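Telomerase reverse transcriptase (Candida albicans SC5314, PDB 6ZDQ) probably extends chromosome ends as a reverse transcriptase, adding simple DNA repeats copied from a template sequence within its RNA component. Local coordinates at residues K330-K335 / V532-Q536; K670-V674 / I686-Q691; T648-Y652 / L665-I669. All blocks are in the same frame, centred on the assembly; numbering follows the deposited sequence.

Contact 1: residues K330-K335 / V532-Q536; sequences KLFILK and VVVNQ
Ile333 and Val534 lie side by side on one face of the sheet, pointing the same way, with Ile333 CD1 3.6 Å from Val534 CG1. On the other face Leu334 and Val533 are likewise alongside, and Leu334 CD2 meets Val533 CG2 at 3.7 Å. Beta-branched and leucine side chains suit these places because they fill both faces of the strand pair with carbon. The backbones are antiparallel: Ile333 N gives a hydrogen bond of 2.9 Å to Val534 O, and Lys335 and Val532 bond in both directions.

Lys335 lays its aliphatic part across Val532, CD against CG2, before its amine leaves the pair for a long, weak ion pair with Asp496. At the other end Phe332 uses its ring edge: Asn535 CB and Gln536 CG both approach in the ring plane. The Asn535 amide lies nearly coplanar with the ring, 8° apart, and Asn535 OD1 is hydrogen-bonded to Thr537 OG1, which helps hold the amide, whereas the Gln536 amide stands almost upright to the ring (89°). Lys330, bent only at its last torsion, brings NZ to Asn535 O in a weak hydrogen bond of 3.1 Å.

The pair forms one margin of the four-stranded antiparallel sheet of the reverse transcriptase palm: strand 532-534 is outermost, strand 496-501 flanks 332-337 on its other side, helix 504-514 packs on Leu334 and Val533, and strand 542-544 packs on Ile333 and Val534.

Contact 2: residues K670-V674 / I686-Q691; sequences KQIIV and IVEWVQ
In Ile673 and Val690 chi1 places CG1 at -65° and 62° respectively, and CG2 therefore lies anti to the backbone N in both, which turns these two CG2 methyls into the interface between the helices, with Ile673 CG2 3.8 Å from Val690 CG2. The arrangement is an antiparallel helical hairpin: the short segments of helix 662-676 and helix 684-690 run at 168° with their axes 9.5 Å apart, and a short connection joins them.

Ile673 CG2 also touches CG2 of Ile686, whose side chain crosses its own at about a right angle, so a single methyl is shared by two residues one turn apart on the opposite helix. Isoleucine suits this place because its beta branch supplies that methyl close to the backbone; Ile673 also touches Leu616 of helix 602-626. Val690 is buried and meets Lys670 as well, its CG2 4.0 Å from Lys670 CB. Lysine can stand at this margin because its inner methylenes serve as apolar surface. Lys670 CD lies 3.2 Å from Val690 O, and Lys670 NZ goes on to a hydrogen bond with Leu693 O, a backbone carbonyl.

Ile686 in turn rests on Phe637 and Leu641 of helix 634-656, which ties the hairpin to the rest of the all-helical C-terminal region, the part that corresponds to the thumb of other polymerases. On the more exposed flank Val674 CG2 meets two neighbours, 3.6 Å from Val687 CG1 and 3.7 Å from Gln691 NE2.

Contact 3: residues T648-Y652 / L665-I669; sequences TIVKY and LLNCI
Tyr652 and Leu665 meet where the leucine's outstretched branch arrives at the root of the tyrosine side chain. Leu665 has CG anti to the backbone N (chi1 -179°), and chi2 of 60° turns CD1 back and leaves CD2 anti to CA, the far end of the chain, so this methyl reaches the other helix. Leu665 CD2 lies 3.6 Å from Tyr652 CG and equally near Tyr652 CB, and its approach to the ring is oblique. Leu665 CD2 is also 4.1 Å from Thr648 CG2 and is close to Ile649 CD1 as well, so three residues of one helix meet a single leucine methyl. Leucine suits the place because its methyls stand at the end of a flexible side chain; the axes of the two short segments are 11.0 Å apart.

Ile649 begins to one side of the interface and is brought into it by a bend at its second torsion (chi2 -60°). Ile649 CD1 then settles against the opposite helix surface, 3.9 Å from Leu666 CB and just as near Leu666 N, the two side chains crossing at about a right angle. Thr648 and Ile669 instead reach tip to tip, Thr648 CG2 being 3.9 Å from Ile669 CD1. Threonine is apt here because it divides its two branches: the methyl faces the apolar contact, while OG1 is hydrogen-bonded to Ile644 O within its own helix and to Tyr585 OH, which satisfies a buried hydroxyl.

Met608 of helix 602-626 touches Thr648, Leu665 and Ile669, adding a third helix to this buried contact. Two consecutive helices packed in this antiparallel way, with a third laid against both, are characteristic of the helical bundle in the C-terminal, thumb-like region of telomerase reverse transcriptases.

In the fold
Contacts 2 and 3 both use helix 662-676, whose adjoining turns pair first with the preceding helix 634-656 and then with the following helix 684-690; their centres are about 14 Å apart. Contact 3 is fully buried and apolar between its segments, whereas contact 2 is only partly buried and has a lysine and a glutamine at its margin. Contact 1 belongs to another part of the fold, the palm sheet, with its centre about 34 Å from that of contact 3. It too is partly buried, but backbone hydrogen bonds hold its strands together and side chains pack on two faces, while the helix pairs meet mainly through apolar side chains.

Contact 1: residues K330-K335 / V532-Q536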
loop_
_atom_site.group_PDB
_atom_site.type_symbol
_atom_site.label_atom_id
_atom_site.label_comp_id
_atom_site.label_asym_id
_atom_site.label_seq_id
_atom_site.Cartn_x
_atom_site.Cartn_y
_atom_site.Cartn_z
ATOM N N LYS A 330 -20.914 -29.768 14.345
ATOM C CA LYS A 330 -21.623 -28.579 13.881
ATOM C C LYS A 330 -21.144 -27.364 14.668
ATOM O O LYS A 330 -21.372 -27.265 15.877
ATOM C CB LYS A 330 -23.131 -28.766 14.026
ATOM C CG LYS A 330 -23.942 -27.881 13.093
ATOM C CD LYS A 330 -25.437 -28.061 13.292
ATOM C CE LYS A 330 -26.209 -27.426 12.149
ATOM N NZ LYS A 330 -25.751 -26.037 11.877
ATOM N N LEU A 331 -20.483 -26.439 13.980
ATOM C CA LEU A 331 -19.844 -25.290 14.606
ATOM C C LEU A 331 -20.760 -24.074 14.571
ATOM O O LEU A 331 -21.416 -23.806 13.560
ATOM C CB LEU A 331 -18.524 -24.968 13.904
ATOM C CG LEU A 331 -17.532 -26.130 13.858
ATOM C CD1 LEU A 331 -16.354 -25.810 12.953
ATOM C CD2 LEU A 331 -17.060 -26.467 15.262
ATOM N N PHE A 332 -20.805 -23.345 15.684
ATOM C CA PHE A 332 -21.530 -22.080 15.765
ATOM C C PHE A 332 -20.542 -20.948 15.500
ATOM O O PHE A 332 -19.682 -20.658 16.338
ATOM C CB PHE A 332 -22.196 -21.920 17.130
ATOM C CG PHE A 332 -23.194 -22.996 17.453
ATOM C CD1 PHE A 332 -24.481 -22.946 16.939
ATOM C CD2 PHE A 332 -22.851 -24.052 18.281
ATOM C CE1 PHE A 332 -25.403 -23.935 17.239
ATOM C CE2 PHE A 332 -23.768 -25.043 18.585
ATOM C CZ PHE A 332 -25.046 -24.983 18.063
ATOM N N ILE A 333 -20.667 -20.306 14.341
ATOM C CA ILE A 333 -19.730 -19.271 13.919
ATOM C C ILE A 333 -20.347 -17.901 14.164
ATOM O O ILE A 333 -21.568 -17.719 14.086
ATOM C CB ILE A 333 -19.323 -19.452 12.440
ATOM C CG1 ILE A 333 -18.796 -20.868 12.199
ATOM C CG2 ILE A 333 -18.245 -18.460 12.051
ATOM C CD1 ILE A 333 -19.805 -21.810 11.589
ATOM N N LEU A 334 -19.490 -16.919 14.461
ATOM C CA LEU A 334 -19.938 -15.557 14.754
ATOM C C LEU A 334 -18.909 -14.585 14.178
ATOM O O LEU A 334 -17.817 -14.434 14.734
ATOM C CB LEU A 334 -20.126 -15.353 16.251
ATOM C CG LEU A 334 -21.563 -15.501 16.755
ATOM C CD1 LEU A 334 -21.633 -15.218 18.236
ATOM C CD2 LEU A 334 -22.496 -14.566 16.010
ATOM N N LYS A 335 -19.261 -13.942 13.065
ATOM C CA LYS A 335 -18.398 -12.969 12.401
ATOM C C LYS A 335 -19.011 -11.584 12.570
ATOM O O LYS A 335 -20.102 -11.316 12.056
ATOM C CB LYS A 335 -18.215 -13.315 10.924
ATOM C CG LYS A 335 -17.200 -12.446 10.195
ATOM C CD LYS A 335 -17.862 -11.302 9.444
ATOM C CE LYS A 335 -16.827 -10.452 8.727
ATOM N NZ LYS A 335 -17.448 -9.337 7.962
ATOM N N VAL A 532 -22.361 -11.374 10.509
ATOM C CA VAL A 532 -22.705 -12.648 9.890
ATOM C C VAL A 532 -22.886 -13.693 10.983
ATOM O O VAL A 532 -22.105 -13.753 11.941
ATOM C CB VAL A 532 -21.620 -13.074 8.882
ATOM C CG1 VAL A 532 -22.030 -14.345 8.153
ATOM C CG2 VAL A 532 -21.344 -11.949 7.895
ATOM N N VAL A 533 -23.917 -14.525 10.842
ATOM C CA VAL A 533 -24.275 -15.522 11.844
ATOM C C VAL A 533 -24.505 -16.858 11.153
ATOM O O VAL A 533 -25.260 -16.935 10.178
ATOM C CB VAL A 533 -25.529 -15.105 12.639
ATOM C CG1 VAL A 533 -26.097 -16.290 13.404
ATOM C CG2 VAL A 533 -25.203 -13.962 13.588
ATOM N N VAL A 534 -23.857 -17.907 11.659
ATOM C CA VAL A 534 -24.102 -19.280 11.226
ATOM C C VAL A 534 -24.304 -20.133 12.471
ATOM O O VAL A 534 -23.400 -20.240 13.309
ATOM C CB VAL A 534 -22.954 -19.837 10.369
ATOM C CG1 VAL A 534 -23.114 -21.339 10.186
ATOM C CG2 VAL A 534 -22.925 -19.146 9.020
ATOM N N ASN A 535 -25.482 -20.740 12.587
ATOM C CA ASN A 535 -25.840 -21.542 13.751
ATOM C C ASN A 535 -26.624 -22.756 13.274
ATOM O O ASN A 535 -26.636 -23.086 12.084
ATOM C CB ASN A 535 -26.629 -20.710 14.769
ATOM C CG ASN A 535 -27.969 -20.251 14.233
ATOM O OD1 ASN A 535 -28.989 -20.914 14.428
ATOM N ND2 ASN A 535 -27.976 -19.111 13.552
ATOM N N GLN A 536 -27.273 -23.434 14.225
ATOM C CA GLN A 536 -28.024 -24.644 13.907
ATOM C C GLN A 536 -29.126 -24.385 12.883
ATOM O O GLN A 536 -29.414 -25.256 12.052
ATOM C CB GLN A 536 -28.601 -25.244 15.190
ATOM C CG GLN A 536 -29.196 -24.219 16.144
ATOM C CD GLN A 536 -29.467 -24.795 17.521
ATOM O OE1 GLN A 536 -29.304 -25.994 17.747
ATOM N NE2 GLN A 536 -29.878 -23.940 18.452
#

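Contact 2: residues K670-V674 / I686-Q691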
loop_
_atom_site.group_PDB
_atom_site.type_symbol
_atom_site.label_atom_id
_atom_site.label_comp_id
_atom_site.label_asym_id
_atom_site.label_seq_id
_atom_site.Cartn_x
_atom_site.Cartn_y
_atom_site.Cartn_z
ATOM N N LYS A 670 3.967 -30.474 -12.938
ATOM C CA LYS A 670 4.584 -30.700 -14.241
ATOM C C LYS A 670 3.610 -30.405 -15.375
ATOM O O LYS A 670 3.974 -29.770 -16.372
ATOM C CB LYS A 670 5.099 -32.136 -14.333
ATOM C CG LYS A 670 6.084 -32.507 -13.239
ATOM C CD LYS A 670 6.759 -33.835 -13.531
ATOM C CE LYS A 670 5.765 -34.985 -13.555
ATOM N NZ LYS A 670 6.435 -36.284 -13.845
ATOM N N GLN A 671 2.364 -30.867 -15.242
ATOM C CA GLN A 671 1.376 -30.644 -16.293
ATOM C C GLN A 671 1.118 -29.157 -16.504
ATOM O O GLN A 671 0.954 -28.704 -17.642
ATOM C CB GLN A 671 0.078 -31.377 -15.954
ATOM C CG GLN A 671 0.208 -32.891 -15.979
ATOM C CD GLN A 671 -1.049 -33.594 -15.514
ATOM O OE1 GLN A 671 -2.037 -32.953 -15.158
ATOM N NE2 GLN A 671 -1.018 -34.922 -15.515
ATOM N N ILE A 672 1.074 -28.382 -15.418
ATOM C CA ILE A 672 0.897 -26.938 -15.541
ATOM C C ILE A 672 2.098 -26.312 -16.243
ATOM O O ILE A 672 1.949 -25.487 -17.153
ATOM C CB ILE A 672 0.658 -26.305 -14.159
ATOM C CG1 ILE A 672 -0.691 -26.757 -13.595
ATOM C CG2 ILE A 672 0.729 -24.789 -14.249
ATOM C CD1 ILE A 672 -0.995 -26.208 -12.220
ATOM N N ILE A 673 3.307 -26.695 -15.828
ATOM C CA ILE A 673 4.511 -26.128 -16.430
ATOM C C ILE A 673 4.603 -26.502 -17.905
ATOM O O ILE A 673 4.946 -25.667 -18.751
ATOM C CB ILE A 673 5.758 -26.572 -15.643
ATOM C CG1 ILE A 673 5.720 -25.990 -14.228
ATOM C CG2 ILE A 673 7.031 -26.142 -16.359
ATOM C CD1 ILE A 673 6.939 -26.312 -13.397
ATOM N N VAL A 674 4.288 -27.757 -18.240
ATOM C CA VAL A 674 4.387 -28.194 -19.629
ATOM C C VAL A 674 3.306 -27.555 -20.492
ATOM O O VAL A 674 3.483 -27.426 -21.709
ATOM C CB VAL A 674 4.328 -29.735 -19.717
ATOM C CG1 VAL A 674 2.899 -30.238 -19.620
ATOM C CG2 VAL A 674 4.980 -30.227 -20.997
ATOM N N ILE A 686 12.471 -26.174 -21.442
ATOM C CA ILE A 686 11.750 -26.367 -20.185
ATOM C C ILE A 686 10.889 -27.624 -20.247
ATOM O O ILE A 686 10.877 -28.437 -19.316
ATOM C CB ILE A 686 10.904 -25.124 -19.861
ATOM C CG1 ILE A 686 11.803 -23.909 -19.633
ATOM C CG2 ILE A 686 10.017 -25.385 -18.657
ATOM C CD1 ILE A 686 11.044 -22.611 -19.514
ATOM N N VAL A 687 10.154 -27.796 -21.349
ATOM C CA VAL A 687 9.201 -28.900 -21.463
ATOM C C VAL A 687 9.906 -30.244 -21.337
ATOM O O VAL A 687 9.426 -31.149 -20.644
ATOM C CB VAL A 687 8.417 -28.788 -22.785
ATOM C CG1 VAL A 687 7.850 -30.140 -23.193
ATOM C CG2 VAL A 687 7.301 -27.771 -22.643
ATOM N N GLU A 688 11.046 -30.404 -22.013
ATOM C CA GLU A 688 11.762 -31.673 -21.941
ATOM C C GLU A 688 12.275 -31.946 -20.531
ATOM O O GLU A 688 12.244 -33.091 -20.067
ATOM C CB GLU A 688 12.910 -31.692 -22.950
ATOM C CG GLU A 688 12.470 -31.982 -24.380
ATOM C CD GLU A 688 12.076 -30.734 -25.147
ATOM O OE1 GLU A 688 12.967 -29.903 -25.428
ATOM O OE2 GLU A 688 10.878 -30.583 -25.470
ATOM N N TRP A 689 12.752 -30.911 -19.835
ATOM C CA TRP A 689 13.322 -31.123 -18.506
ATOM C C TRP A 689 12.246 -31.428 -17.468
ATOM O O TRP A 689 12.417 -32.335 -16.645
ATOM C CB TRP A 689 14.138 -29.906 -18.073
ATOM C CG TRP A 689 14.411 -29.895 -16.601
ATOM C CD1 TRP A 689 15.388 -30.582 -15.942
ATOM C CD2 TRP A 689 13.684 -29.172 -15.599
ATOM N NE1 TRP A 689 15.318 -30.329 -14.593
ATOM C CE2 TRP A 689 14.280 -29.467 -14.357
ATOM C CE3 TRP A 689 12.590 -28.303 -15.633
ATOM C CZ2 TRP A 689 13.819 -28.921 -13.161
ATOM C CZ3 TRP A 689 12.133 -27.764 -14.445
ATOM C CH2 TRP A 689 12.747 -28.074 -13.226
ATOM N N VAL A 690 11.139 -30.679 -17.485
ATOM C CA VAL A 690 10.155 -30.771 -16.408
ATOM C C VAL A 690 9.564 -32.172 -16.317
ATOM O O VAL A 690 9.266 -32.657 -15.219
ATOM C CB VAL A 690 9.061 -29.694 -16.587
ATOM C CG1 VAL A 690 8.296 -29.897 -17.886
ATOM C CG2 VAL A 690 8.116 -29.688 -15.392
ATOM N N GLN A 691 9.395 -32.852 -17.454
ATOM C CA GLN A 691 8.815 -34.189 -17.440
ATOM C C GLN A 691 9.717 -35.211 -16.756
ATOM O O GLN A 691 9.229 -36.269 -16.346
ATOM C CB GLN A 691 8.495 -34.632 -18.868
ATOM C CG GLN A 691 7.404 -33.798 -19.531
ATOM C CD GLN A 691 7.202 -34.143 -20.994
ATOM O OE1 GLN A 691 8.062 -34.757 -21.625
ATOM N NE2 GLN A 691 6.057 -33.748 -21.542
#

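Contact 3: residues T648-Y652 / L665-I669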
loop_
_atom_site.group_PDB
_atom_site.type_symbol
_atom_site.label_atom_id
_atom_site.label_comp_id
_atom_site.label_asym_id
_atom_site.label_seq_id
_atom_site.Cartn_x
_atom_site.Cartn_y
_atom_site.Cartn_z
ATOM N N THR A 648 7.135 -26.416 -2.987
ATOM C CA THR A 648 5.742 -26.843 -2.910
ATOM C C THR A 648 5.620 -28.229 -2.289
ATOM O O THR A 648 4.722 -28.479 -1.477
ATOM C CB THR A 648 5.113 -26.822 -4.304
ATOM O OG1 THR A 648 5.289 -25.526 -4.889
ATOM C CG2 THR A 648 3.627 -27.139 -4.232
ATOM N N ILE A 649 6.516 -29.146 -2.658
ATOM C CA ILE A 649 6.418 -30.512 -2.155
ATOM C C ILE A 649 6.849 -30.585 -0.693
ATOM O O ILE A 649 6.196 -31.246 0.124
ATOM C CB ILE A 649 7.240 -31.464 -3.041
ATOM C CG1 ILE A 649 6.753 -31.387 -4.489
ATOM C CG2 ILE A 649 7.148 -32.893 -2.524
ATOM C CD1 ILE A 649 5.302 -31.775 -4.669
ATOM N N VAL A 650 7.944 -29.906 -0.334
ATOM C CA VAL A 650 8.409 -29.960 1.049
ATOM C C VAL A 650 7.421 -29.269 1.982
ATOM O O VAL A 650 7.282 -29.661 3.148
ATOM C CB VAL A 650 9.825 -29.362 1.185
ATOM C CG1 VAL A 650 10.803 -30.089 0.279
ATOM C CG2 VAL A 650 9.823 -27.871 0.891
ATOM N N LYS A 651 6.725 -28.235 1.506
ATOM C CA LYS A 651 5.722 -27.584 2.340
ATOM C C LYS A 651 4.419 -28.369 2.387
ATOM O O LYS A 651 3.673 -28.263 3.366
ATOM C CB LYS A 651 5.471 -26.155 1.857
ATOM C CG LYS A 651 6.581 -25.184 2.239
ATOM C CD LYS A 651 6.924 -25.307 3.719
ATOM C CE LYS A 651 8.093 -24.415 4.111
ATOM N NZ LYS A 651 7.738 -22.968 4.084
ATOM N N TYR A 652 4.124 -29.154 1.348
ATOM C CA TYR A 652 2.949 -30.018 1.398
ATOM C C TYR A 652 3.148 -31.160 2.386
ATOM O O TYR A 652 2.235 -31.496 3.148
ATOM C CB TYR A 652 2.631 -30.564 0.006
ATOM C CG TYR A 652 1.579 -31.652 0.008
ATOM C CD1 TYR A 652 0.233 -31.343 0.149
ATOM C CD2 TYR A 652 1.933 -32.989 -0.130
ATOM C CE1 TYR A 652 -0.732 -32.333 0.155
ATOM C CE2 TYR A 652 0.975 -33.986 -0.126
ATOM C CZ TYR A 652 -0.355 -33.653 0.017
ATOM O OH TYR A 652 -1.311 -34.643 0.021
ATOM N N LEU A 665 0.609 -34.458 -6.443
ATOM C CA LEU A 665 0.775 -33.007 -6.441
ATOM C C LEU A 665 1.889 -32.574 -7.385
ATOM O O LEU A 665 1.753 -31.571 -8.095
ATOM C CB LEU A 665 1.055 -32.513 -5.023
ATOM C CG LEU A 665 1.222 -31.001 -4.886
ATOM C CD1 LEU A 665 -0.043 -30.286 -5.327
ATOM C CD2 LEU A 665 1.575 -30.629 -3.460
ATOM N N LEU A 666 3.002 -33.311 -7.402
ATOM C CA LEU A 666 4.073 -32.998 -8.342
ATOM C C LEU A 666 3.619 -33.209 -9.782
ATOM O O LEU A 666 3.946 -32.408 -10.665
ATOM C CB LEU A 666 5.307 -33.843 -8.032
ATOM C CG LEU A 666 6.515 -33.621 -8.945
ATOM C CD1 LEU A 666 6.813 -32.136 -9.082
ATOM C CD2 LEU A 666 7.726 -34.365 -8.409
ATOM N N ASN A 667 2.867 -34.285 -10.033
ATOM C CA ASN A 667 2.332 -34.524 -11.370
ATOM C C ASN A 667 1.478 -33.357 -11.845
ATOM O O ASN A 667 1.473 -33.037 -13.038
ATOM C CB ASN A 667 1.523 -35.822 -11.387
ATOM C CG ASN A 667 1.118 -36.239 -12.788
ATOM O OD1 ASN A 667 1.833 -35.982 -13.757
ATOM N ND2 ASN A 667 -0.037 -36.885 -12.901
ATOM N N CYS A 668 0.753 -32.711 -10.929
ATOM C CA CYS A 668 -0.016 -31.526 -11.294
ATOM C C CYS A 668 0.899 -30.360 -11.648
ATOM O O CYS A 668 0.607 -29.594 -12.574
ATOM C CB CYS A 668 -0.959 -31.144 -10.154
ATOM S SG CYS A 668 -1.852 -29.592 -10.406
ATOM N N ILE A 669 2.005 -30.204 -10.914
ATOM C CA ILE A 669 2.943 -29.117 -11.190
ATOM C C ILE A 669 3.532 -29.261 -12.588
ATOM O O ILE A 669 3.609 -28.293 -13.352
ATOM C CB ILE A 669 4.047 -29.077 -10.118
ATOM C CG1 ILE A 669 3.443 -28.811 -8.737
ATOM C CG2 ILE A 669 5.089 -28.024 -10.468
ATOM C CD1 ILE A 669 4.464 -28.780 -7.621
#